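Long-range contacts in 2',5'-phosphodiesterase 12 (Homo sapiens, PDB 4Z0V), which belongs to the endonuclease/exonuclease/phosphatase family and joins an N-terminal beta domain to a DNase I-like domain with a bound magnesium ion: residues A[8-13]-A[79-84]; A[126-131]-A[435-440]; A[153-158]-A[422-427]; A[392-397]-A[431-436]. One frame throughout, in Å; residues are numbered along the deposited sequence.

Contact 1 stands apart in the N-terminal beta domain, its centre about 34 Å from that of contact 2 and about 33 Å from that of contact 3. The other three contacts touch one another in the DNase I-like part. Contacts 2 and 4, with centres about 7 Å apart, both use strand 433-439: contact 2 pairs it with strand 125-132, and contact 4 packs it on the opposing sheet. Contact 3 joins two loops, 153-158 and 422-427, and meets contact 2 where Tyr131 OH lies 3.5 Å from Pro427 CG. Near the magnesium ion come contact 3, through the side chain of Pro422, and contact 4, through that of Asp392, each about 9 Å away.

Contact 1: residues A[8-13]-A[79-84]; sequences PAFTEL and LHCTPG
Pro83, Phe10 and Pro8 bury the most surface where segment 8-13 lies against segment 79-84, and the ring of Phe10 is wedged between Pro83 on one side and Cys81 on the other. Pro83 covers one face in a CH-pi contact, its CB lying 4.1 Å from the centroid of the Phe10 ring and 27° off the ring normal. The pyrrolidine also touches the rim, with CD 3.7 Å from Phe10 CE2. From the opposite side comes Cys81, whose SG stands 4.3 Å from the same centroid in an oblique sulfur-aromatic contact, while its CB packs on Phe10 CE2 and CZ. With CG opposite its own carbonyl carbon (chi1 -71°), Phe10 sends the ring across to segment 79-84. Farther along, Leu13 spreads both methyls over the sulfur, CD1 at 3.5 Å and CD2 at 3.6 Å from Cys81 SG. Toward the start of the segment, proline meets proline: Pro8 CB and Pro83 CB are 3.9 Å apart, and Pro83 CG rests 3.5 Å from the carbonyl oxygen Pro8 O. The layer goes on through Leu31, which touches both Phe10 and Pro83, and Phe41 beside Cys81. Strand 9-14 pairs with strand 28-32, whereas strand 77-82 belongs to a separate four-stranded sheet, so the side chains join two sheets, consistent with the sandwich architecture of E-set domains. The two segments share no hydrogen bond; their cohesion comes from apolar packing, with CH-pi and sulfur-aromatic contacts setting the ring of Phe10 between a proline and a cysteine.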
# COMPACT_ATOMS: atom_id res chain seq x y z
N PRO A 8 -11.88 15.97 -25.82
CA PRO A 8 -11.76 15.56 -24.41
C PRO A 8 -13.08 14.97 -23.93
O PRO A 8 -14.14 15.53 -24.22
CB PRO A 8 -11.40 16.87 -23.69
CG PRO A 8 -10.91 17.80 -24.77
CD PRO A 8 -11.70 17.43 -25.97
N ALA A 9 -13.02 13.80 -23.30
CA ALA A 9 -14.21 13.10 -22.82
C ALA A 9 -13.88 12.22 -21.62
O ALA A 9 -12.82 11.62 -21.58
CB ALA A 9 -14.81 12.25 -23.94
N PHE A 10 -14.78 12.20 -20.63
CA PHE A 10 -14.66 11.35 -19.44
C PHE A 10 -15.23 9.99 -19.81
O PHE A 10 -16.43 9.91 -20.08
CB PHE A 10 -15.38 11.96 -18.20
CG PHE A 10 -14.75 13.18 -17.57
CD1 PHE A 10 -13.56 13.09 -16.85
CD2 PHE A 10 -15.38 14.42 -17.64
CE1 PHE A 10 -12.97 14.23 -16.29
CE2 PHE A 10 -14.80 15.56 -17.07
CZ PHE A 10 -13.60 15.46 -16.40
N THR A 11 -14.38 8.94 -19.92
CA THR A 11 -14.79 7.56 -20.24
C THR A 11 -15.45 6.93 -19.01
O THR A 11 -16.32 6.06 -19.14
CB THR A 11 -13.62 6.72 -20.72
OG1 THR A 11 -12.60 6.71 -19.72
CG2 THR A 11 -13.06 7.21 -22.04
N GLU A 12 -15.01 7.35 -17.82
CA GLU A 12 -15.56 6.88 -16.55
C GLU A 12 -15.72 8.10 -15.68
O GLU A 12 -14.84 8.96 -15.69
CB GLU A 12 -14.67 5.80 -15.88
CG GLU A 12 -14.50 4.53 -16.69
CD GLU A 12 -13.67 3.43 -16.06
OE1 GLU A 12 -12.45 3.62 -15.88
OE2 GLU A 12 -14.25 2.36 -15.77
N LEU A 13 -16.87 8.24 -15.06
CA LEU A 13 -17.21 9.32 -14.15
C LEU A 13 -18.07 8.67 -13.11
O LEU A 13 -19.17 8.19 -13.45
CB LEU A 13 -17.90 10.50 -14.88
CG LEU A 13 -18.04 11.76 -14.05
CD1 LEU A 13 -16.70 12.38 -13.77
CD2 LEU A 13 -18.91 12.76 -14.76
N LEU A 79 -21.27 16.96 -8.57
CA LEU A 79 -20.04 17.42 -9.21
C LEU A 79 -20.33 17.76 -10.65
O LEU A 79 -20.92 16.95 -11.36
CB LEU A 79 -18.91 16.35 -9.14
CG LEU A 79 -17.63 16.63 -10.01
CD1 LEU A 79 -16.86 17.86 -9.51
CD2 LEU A 79 -16.71 15.39 -10.04
N HIS A 80 -19.91 18.96 -11.07
CA HIS A 80 -19.89 19.37 -12.47
C HIS A 80 -18.47 19.22 -12.94
O HIS A 80 -17.57 19.78 -12.30
CB HIS A 80 -20.33 20.84 -12.66
CG HIS A 80 -20.05 21.36 -14.06
ND1 HIS A 80 -18.76 21.72 -14.47
CD2 HIS A 80 -20.89 21.49 -15.11
CE1 HIS A 80 -18.87 22.07 -15.74
NE2 HIS A 80 -20.14 21.97 -16.16
N CYS A 81 -18.27 18.62 -14.10
CA CYS A 81 -16.92 18.59 -14.63
C CYS A 81 -16.93 18.73 -16.14
O CYS A 81 -17.75 18.12 -16.82
CB CYS A 81 -16.14 17.37 -14.18
SG CYS A 81 -17.09 15.85 -14.19
N THR A 82 -16.05 19.59 -16.63
CA THR A 82 -15.86 19.86 -18.06
C THR A 82 -14.49 19.34 -18.46
O THR A 82 -13.49 19.86 -17.95
CB THR A 82 -16.02 21.36 -18.38
OG1 THR A 82 -17.33 21.76 -18.04
CG2 THR A 82 -15.83 21.65 -19.87
N PRO A 83 -14.42 18.31 -19.33
CA PRO A 83 -13.11 17.76 -19.72
C PRO A 83 -12.40 18.73 -20.66
O PRO A 83 -13.05 19.32 -21.52
CB PRO A 83 -13.48 16.45 -20.44
CG PRO A 83 -14.84 16.68 -20.99
CD PRO A 83 -15.53 17.62 -20.02
N GLY A 84 -11.10 18.90 -20.47
CA GLY A 84 -10.29 19.79 -21.30
C GLY A 84 -8.93 19.19 -21.58
O GLY A 84 -8.47 18.30 -20.86

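Contact 2: residues A[126-131]-A[435-440]; sequences IRTVSY and CDLKWK
Asp436 OD2 is gripped by two nitrogens, Arg127 NH2 at 3.1 Å and the amide NE2 of Gln405 from strand 401-406. The other carboxylate oxygen takes the shorter bond, Arg127 NE to Asp436 OD1 at 2.7 Å, through its syn lone pair. Together these make a side-on, two-nitrogen salt bridge in which both oxygens lie near the guanidinium plane, the two flat groups being turned 31° apart. The arginine reaches this pose with CG trans to the backbone N (chi1 179°) and a bend at chi3, -70°, which lays its chain alongside Asp436. Its remaining nitrogen, NH1, is held by the carbonyl oxygens of Lys119, Tyr173 and Asn174. Beneath this pair the strands are antiparallel: Arg127 and Asp436 form a non-hydrogen-bonded pair, flanked by the hydrogen-bonded pairs Ile126 with Leu437 and Thr128 with Cys435. Thr128 N bonds Cys435 O at 2.8 Å, and Ile126 N meets Leu437 O at the same length. On the sheet face that carries Ile126, Thr128 and Leu437, the contacts are mostly apolar. Ile126 CD1 reaches the indole of Trp439 3.6 Å from CZ2 and equally near CE2, while Leu437 CD1 stands 3.5 Å from Thr128 OG1. This pairing joins the C-terminal strand to strand 125-132 within a six-stranded mixed sheet, with strand 401-406 beyond it. With both ions buried and additionally hydrogen-bonded, the guanidinium and carboxylate are fixed in rotation, and their charges would be expected to stabilise each other within the protein.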
# COMPACT_ATOMS: atom_id res chain seq x y z
N ILE A 126 12.16 11.42 0.55
CA ILE A 126 11.24 10.45 -0.01
C ILE A 126 10.36 9.99 1.12
O ILE A 126 10.82 9.20 1.96
CB ILE A 126 11.92 9.23 -0.72
CG1 ILE A 126 13.04 9.65 -1.71
CG2 ILE A 126 10.83 8.33 -1.39
CD1 ILE A 126 13.92 8.39 -2.16
N ARG A 127 9.12 10.48 1.19
CA ARG A 127 8.20 9.97 2.20
C ARG A 127 7.68 8.61 1.69
O ARG A 127 7.02 8.53 0.66
CB ARG A 127 7.05 10.94 2.47
CG ARG A 127 6.08 10.38 3.52
CD ARG A 127 5.14 11.43 4.04
NE ARG A 127 5.87 12.40 4.88
CZ ARG A 127 5.58 13.69 4.97
NH1 ARG A 127 4.55 14.20 4.29
NH2 ARG A 127 6.32 14.49 5.73
N THR A 128 7.90 7.56 2.48
CA THR A 128 7.60 6.19 2.05
C THR A 128 6.61 5.54 3.00
O THR A 128 6.68 5.76 4.22
CB THR A 128 8.93 5.40 1.99
OG1 THR A 128 9.84 6.09 1.14
CG2 THR A 128 8.75 3.98 1.44
N VAL A 129 5.60 4.85 2.42
CA VAL A 129 4.56 4.17 3.19
C VAL A 129 4.58 2.70 2.84
O VAL A 129 4.72 2.36 1.66
CB VAL A 129 3.15 4.77 2.85
CG1 VAL A 129 2.02 3.98 3.55
CG2 VAL A 129 3.07 6.27 3.21
N SER A 130 4.36 1.82 3.82
CA SER A 130 4.14 0.38 3.55
C SER A 130 2.92 -0.01 4.35
O SER A 130 2.87 0.25 5.56
CB SER A 130 5.34 -0.50 3.90
OG SER A 130 5.05 -1.85 3.54
N TYR A 131 1.91 -0.60 3.67
CA TYR A 131 0.66 -0.86 4.40
C TYR A 131 -0.10 -2.04 3.84
O TYR A 131 -0.42 -2.04 2.66
CB TYR A 131 -0.21 0.41 4.25
CG TYR A 131 -1.45 0.59 5.10
CD1 TYR A 131 -1.67 -0.19 6.23
CD2 TYR A 131 -2.34 1.64 4.84
CE1 TYR A 131 -2.74 0.06 7.09
CE2 TYR A 131 -3.43 1.89 5.68
CZ TYR A 131 -3.61 1.11 6.82
OH TYR A 131 -4.66 1.40 7.67
N CYS A 435 7.61 6.72 6.86
CA CYS A 435 8.88 7.33 7.27
C CYS A 435 9.37 8.28 6.20
O CYS A 435 9.08 8.07 5.01
CB CYS A 435 9.93 6.27 7.56
SG CYS A 435 10.35 5.30 6.11
N ASP A 436 10.11 9.30 6.60
CA ASP A 436 10.71 10.22 5.64
C ASP A 436 12.15 9.81 5.48
O ASP A 436 12.84 9.67 6.49
CB ASP A 436 10.60 11.66 6.13
CG ASP A 436 9.18 12.18 6.17
OD1 ASP A 436 8.28 11.48 5.65
OD2 ASP A 436 8.98 13.30 6.67
N LEU A 437 12.55 9.50 4.24
CA LEU A 437 13.92 9.09 3.92
C LEU A 437 14.66 10.24 3.28
O LEU A 437 14.03 11.06 2.64
CB LEU A 437 13.89 7.90 2.96
CG LEU A 437 13.09 6.67 3.43
CD1 LEU A 437 13.09 5.60 2.33
CD2 LEU A 437 13.65 6.14 4.76
N LYS A 438 15.96 10.33 3.48
CA LYS A 438 16.74 11.39 2.84
C LYS A 438 17.81 10.77 1.97
O LYS A 438 18.42 9.76 2.36
CB LYS A 438 17.35 12.33 3.92
CG LYS A 438 18.00 13.60 3.36
CD LYS A 438 18.14 14.65 4.47
CE LYS A 438 18.59 16.01 3.97
NZ LYS A 438 20.07 16.11 3.89
N TRP A 439 18.00 11.31 0.76
CA TRP A 439 19.08 10.90 -0.14
C TRP A 439 20.41 11.30 0.51
O TRP A 439 20.52 12.43 1.00
CB TRP A 439 18.94 11.60 -1.51
CG TRP A 439 17.73 11.24 -2.34
CD1 TRP A 439 16.60 11.98 -2.49
CD2 TRP A 439 17.63 10.15 -3.27
NE1 TRP A 439 15.78 11.41 -3.44
CE2 TRP A 439 16.40 10.30 -3.95
CE3 TRP A 439 18.46 9.07 -3.60
CZ2 TRP A 439 15.98 9.40 -4.93
CZ3 TRP A 439 18.04 8.17 -4.56
CH2 TRP A 439 16.81 8.33 -5.21
N LYS A 440 21.39 10.38 0.54
CA LYS A 440 22.72 10.64 1.09
C LYS A 440 23.60 11.35 0.06
O LYS A 440 23.99 12.49 0.26
CB LYS A 440 23.39 9.34 1.54
CG LYS A 440 22.92 8.82 2.89
CD LYS A 440 23.70 7.58 3.28
CE LYS A 440 23.49 7.20 4.72
NZ LYS A 440 24.35 6.05 5.11

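Contact 3: residues A[153-158]-A[422-427]; sequences APYALE and PSVSHP
Val424 CG1 fills the tight part of this loop-to-loop contact, pressed among three residues of segment 153-158. The closest is Tyr155, whose OH lies 3.3 Å from Val424 CG1; CZ of that ring is also near, the approach being oblique. Ala153 CB comes within 3.7 Å of the same methyl, and Ala156 CB touches it while also resting 3.8 Å from Val424 CA. Tyr155 holds CG between its backbone N and carbonyl carbon (chi1 74°), a turn that brings the hydroxyl end of the ring to Val424. A smaller apolar patch lies beside this one, where Leu157 CD2 meets Pro422 CG at 3.7 Å and Tyr149 touches both residues. The looser part is bridged by water and has no direct polar bond between the segments. Water 1 accepts from Val424 N at 3.1 Å and, weakly, from Ala153 N. Water 2 lies between two carbonyls, within hydrogen-bonding distance of both, 2.9 Å from Ala156 O and 2.8 Å from Ser423 O. Tyr155 is exposed to solvent, although its ring also makes an edge-to-face contact with Tyr161 of helix 159-172. That helix follows directly on Glu158 at the N-cap position, and Tyr161 OH bonds Val424 O. The partner loop is compact: after the cis peptide bond preceding Pro422 comes a type I beta turn from Ser423 to His426, whose first serine accepts Ser425 N at 3.0 Å through OG, the signature of an ST turn.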
# COMPACT_ATOMS: atom_id res chain seq x y z
N ALA A 153 -17.01 -3.55 14.86
CA ALA A 153 -18.38 -3.26 14.41
C ALA A 153 -18.54 -3.80 12.98
O ALA A 153 -17.70 -3.47 12.14
CB ALA A 153 -18.63 -1.76 14.46
N PRO A 154 -19.51 -4.69 12.69
CA PRO A 154 -19.62 -5.23 11.33
C PRO A 154 -19.63 -4.17 10.23
O PRO A 154 -19.01 -4.40 9.19
CB PRO A 154 -20.95 -5.99 11.37
CG PRO A 154 -21.04 -6.45 12.81
CD PRO A 154 -20.53 -5.29 13.58
N TYR A 155 -20.27 -3.00 10.45
CA TYR A 155 -20.30 -1.93 9.44
C TYR A 155 -18.88 -1.44 9.14
O TYR A 155 -18.61 -1.03 8.01
CB TYR A 155 -21.23 -0.74 9.83
CG TYR A 155 -20.71 0.20 10.90
CD1 TYR A 155 -19.90 1.28 10.58
CD2 TYR A 155 -21.10 0.05 12.23
CE1 TYR A 155 -19.44 2.16 11.56
CE2 TYR A 155 -20.69 0.95 13.21
CZ TYR A 155 -19.86 2.00 12.87
OH TYR A 155 -19.44 2.88 13.83
N ALA A 156 -17.99 -1.46 10.14
CA ALA A 156 -16.61 -0.99 10.00
C ALA A 156 -15.72 -1.99 9.24
O ALA A 156 -14.59 -1.65 8.93
CB ALA A 156 -16.00 -0.68 11.36
N LEU A 157 -16.21 -3.21 8.97
CA LEU A 157 -15.46 -4.21 8.18
C LEU A 157 -15.77 -4.11 6.71
O LEU A 157 -15.01 -4.60 5.87
CB LEU A 157 -15.81 -5.64 8.63
CG LEU A 157 -14.93 -6.27 9.68
CD1 LEU A 157 -15.52 -7.61 10.10
CD2 LEU A 157 -13.49 -6.43 9.17
N GLU A 158 -16.96 -3.56 6.41
CA GLU A 158 -17.49 -3.38 5.07
C GLU A 158 -16.54 -2.58 4.21
O GLU A 158 -15.97 -1.60 4.70
CB GLU A 158 -18.84 -2.66 5.16
CG GLU A 158 -19.86 -3.47 5.96
CD GLU A 158 -21.05 -3.94 5.16
OE1 GLU A 158 -21.85 -3.09 4.70
OE2 GLU A 158 -21.20 -5.18 5.01
N PRO A 422 -9.22 -4.78 12.82
CA PRO A 422 -9.63 -3.41 12.49
C PRO A 422 -10.69 -2.92 13.46
O PRO A 422 -11.15 -3.69 14.32
CB PRO A 422 -10.16 -3.53 11.06
CG PRO A 422 -10.64 -4.94 10.95
CD PRO A 422 -9.76 -5.76 11.85
N SER A 423 -11.06 -1.64 13.35
CA SER A 423 -12.07 -1.03 14.20
C SER A 423 -12.78 0.08 13.45
O SER A 423 -12.39 0.45 12.32
CB SER A 423 -11.41 -0.47 15.47
OG SER A 423 -10.71 0.72 15.15
N VAL A 424 -13.73 0.71 14.14
CA VAL A 424 -14.40 1.89 13.59
C VAL A 424 -13.39 3.04 13.34
O VAL A 424 -13.68 3.93 12.55
CB VAL A 424 -15.55 2.37 14.54
CG1 VAL A 424 -16.65 1.32 14.63
CG2 VAL A 424 -15.01 2.72 15.93
N SER A 425 -12.19 3.00 13.98
CA SER A 425 -11.21 4.06 13.87
C SER A 425 -9.95 3.65 13.10
O SER A 425 -9.05 4.46 12.95
CB SER A 425 -10.82 4.53 15.28
OG SER A 425 -11.97 5.01 15.96
N HIS A 426 -9.89 2.39 12.63
CA HIS A 426 -8.69 1.87 11.98
C HIS A 426 -9.10 0.83 10.93
O HIS A 426 -9.69 -0.19 11.27
CB HIS A 426 -7.78 1.25 13.05
CG HIS A 426 -6.42 0.94 12.53
ND1 HIS A 426 -5.41 1.86 12.60
CD2 HIS A 426 -5.98 -0.15 11.86
CE1 HIS A 426 -4.36 1.30 12.01
NE2 HIS A 426 -4.66 0.08 11.56
N PRO A 427 -8.80 1.10 9.64
CA PRO A 427 -9.37 0.27 8.56
C PRO A 427 -8.64 -1.01 8.17
O PRO A 427 -8.95 -1.57 7.12
CB PRO A 427 -9.39 1.25 7.38
CG PRO A 427 -8.10 2.07 7.61
CD PRO A 427 -8.14 2.32 9.09
O HOH W 1 -14.81 -1.32 16.19
O HOH W 2 -12.53 0.24 9.53

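Contact 4: residues A[392-397]-A[431-436]; sequences DYIFID and IALVCD
The interior between the two sheets of the DNase I-like beta sandwich is packed here by Leu433 and Ile394, which face each other from strands 433-439 and 387-397. The strand segments run nearly alongside, 24° apart in direction, and approach to 7.8 Å between axes, a spacing bridged by side chains and not by backbone bonds. The two side chains pass one another, each heading for the other strand's backbone. Leu433 drives its CD1 methyl against the opposite backbone, 3.3 Å from Asp392 O and 3.6 Å from Tyr393 CA. In return Ile394 lays CD1 against the base of the leucine, 3.7 Å from Leu433 CB and as far from Leu433 O. The same methyl lies 3.8 Å from Cys435 SG, two residues along, so one isoleucine spans two successive inward-facing positions of the other strand. Ile394 gets there with CG1 opposite its carbonyl carbon (chi1 -65°) and an extended end (chi2 164°). The side chain of Asp392 contributes through CB, 3.9 Å from Leu433 CD1; its carboxylate OD2 is bonded instead to Thr381 OG1 and His430 ND1, and its side chain is about 9 Å from the magnesium ion. All six touching residues are buried. Ile394 also reaches Thr128 and Ser130 of strand 125-132 on the facing sheet, and Ile323 and Cys325 of strand 322-327, its neighbour in its own sheet. On the outer side of strand 387-397, helix 335-342 covers Phe395 through Tyr337, Val340 and Ile341, placing this contact between a helix-backed sheet and the sheet of the C-terminal strand.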
# COMPACT_ATOMS: atom_id res chain seq x y z
N ASP A 392 5.68 -6.11 9.35
CA ASP A 392 5.88 -5.18 8.21
C ASP A 392 7.13 -4.38 8.36
O ASP A 392 7.48 -3.95 9.47
CB ASP A 392 4.69 -4.21 8.12
CG ASP A 392 3.37 -4.94 8.00
OD1 ASP A 392 3.01 -5.33 6.87
OD2 ASP A 392 2.73 -5.21 9.05
N TYR A 393 7.83 -4.13 7.23
CA TYR A 393 9.06 -3.34 7.27
C TYR A 393 9.23 -2.48 6.05
O TYR A 393 8.72 -2.81 4.98
CB TYR A 393 10.29 -4.25 7.38
CG TYR A 393 10.25 -5.22 8.55
CD1 TYR A 393 10.70 -4.85 9.81
CD2 TYR A 393 9.76 -6.51 8.39
CE1 TYR A 393 10.62 -5.72 10.90
CE2 TYR A 393 9.66 -7.39 9.47
CZ TYR A 393 10.11 -6.99 10.72
OH TYR A 393 10.00 -7.86 11.78
N ILE A 394 9.96 -1.37 6.20
CA ILE A 394 10.43 -0.56 5.08
C ILE A 394 11.94 -0.74 5.14
O ILE A 394 12.57 -0.14 6.01
CB ILE A 394 10.00 0.92 5.12
CG1 ILE A 394 8.45 1.05 5.00
CG2 ILE A 394 10.71 1.72 3.99
CD1 ILE A 394 7.91 2.46 5.43
N PHE A 395 12.51 -1.60 4.31
CA PHE A 395 13.96 -1.83 4.34
C PHE A 395 14.62 -0.85 3.39
O PHE A 395 14.22 -0.74 2.22
CB PHE A 395 14.31 -3.26 3.96
CG PHE A 395 13.92 -4.30 5.00
CD1 PHE A 395 14.50 -4.30 6.26
CD2 PHE A 395 13.01 -5.30 4.68
CE1 PHE A 395 14.13 -5.25 7.22
CE2 PHE A 395 12.68 -6.28 5.63
CZ PHE A 395 13.25 -6.26 6.88
N ILE A 396 15.65 -0.13 3.90
CA ILE A 396 16.30 0.89 3.06
C ILE A 396 17.76 0.59 2.84
O ILE A 396 18.43 0.09 3.73
CB ILE A 396 16.12 2.31 3.61
CG1 ILE A 396 16.82 2.49 4.99
CG2 ILE A 396 14.62 2.71 3.67
CD1 ILE A 396 17.01 3.91 5.44
N ASP A 397 18.23 0.90 1.65
CA ASP A 397 19.63 0.76 1.26
C ASP A 397 20.46 1.82 1.96
O ASP A 397 20.41 2.99 1.60
CB ASP A 397 19.72 0.94 -0.27
CG ASP A 397 21.07 0.70 -0.88
OD1 ASP A 397 22.06 0.54 -0.12
OD2 ASP A 397 21.14 0.66 -2.13
N ILE A 431 -1.02 -1.91 10.69
CA ILE A 431 -0.80 -0.49 10.88
C ILE A 431 0.18 -0.02 9.81
O ILE A 431 1.23 -0.66 9.64
CB ILE A 431 -0.27 -0.24 12.30
CG1 ILE A 431 -1.26 -0.77 13.37
CG2 ILE A 431 0.08 1.23 12.51
CD1 ILE A 431 -0.68 -0.80 14.82
N ALA A 432 -0.14 1.07 9.11
CA ALA A 432 0.73 1.61 8.08
C ALA A 432 2.04 2.05 8.65
O ALA A 432 2.09 2.66 9.74
CB ALA A 432 0.06 2.82 7.41
N LEU A 433 3.12 1.72 7.94
CA LEU A 433 4.45 2.25 8.28
C LEU A 433 4.70 3.45 7.43
O LEU A 433 4.44 3.41 6.23
CB LEU A 433 5.56 1.23 8.04
CG LEU A 433 5.55 -0.01 8.87
CD1 LEU A 433 6.72 -0.86 8.47
CD2 LEU A 433 5.60 0.31 10.37
N VAL A 434 5.14 4.56 8.03
CA VAL A 434 5.39 5.80 7.27
C VAL A 434 6.70 6.38 7.77
O VAL A 434 6.87 6.54 8.98
CB VAL A 434 4.24 6.84 7.43
CG1 VAL A 434 4.42 8.02 6.46
CG2 VAL A 434 2.87 6.20 7.28
N CYS A 435 7.61 6.72 6.86
CA CYS A 435 8.88 7.33 7.27
C CYS A 435 9.37 8.28 6.20
O CYS A 435 9.08 8.07 5.01
CB CYS A 435 9.93 6.27 7.56
SG CYS A 435 10.35 5.30 6.11
N ASP A 436 10.11 9.30 6.60
CA ASP A 436 10.71 10.22 5.64
C ASP A 436 12.15 9.81 5.48
O ASP A 436 12.84 9.67 6.49
CB ASP A 436 10.60 11.66 6.13
CG ASP A 436 9.18 12.18 6.17
OD1 ASP A 436 8.28 11.48 5.65
OD2 ASP A 436 8.98 13.30 6.67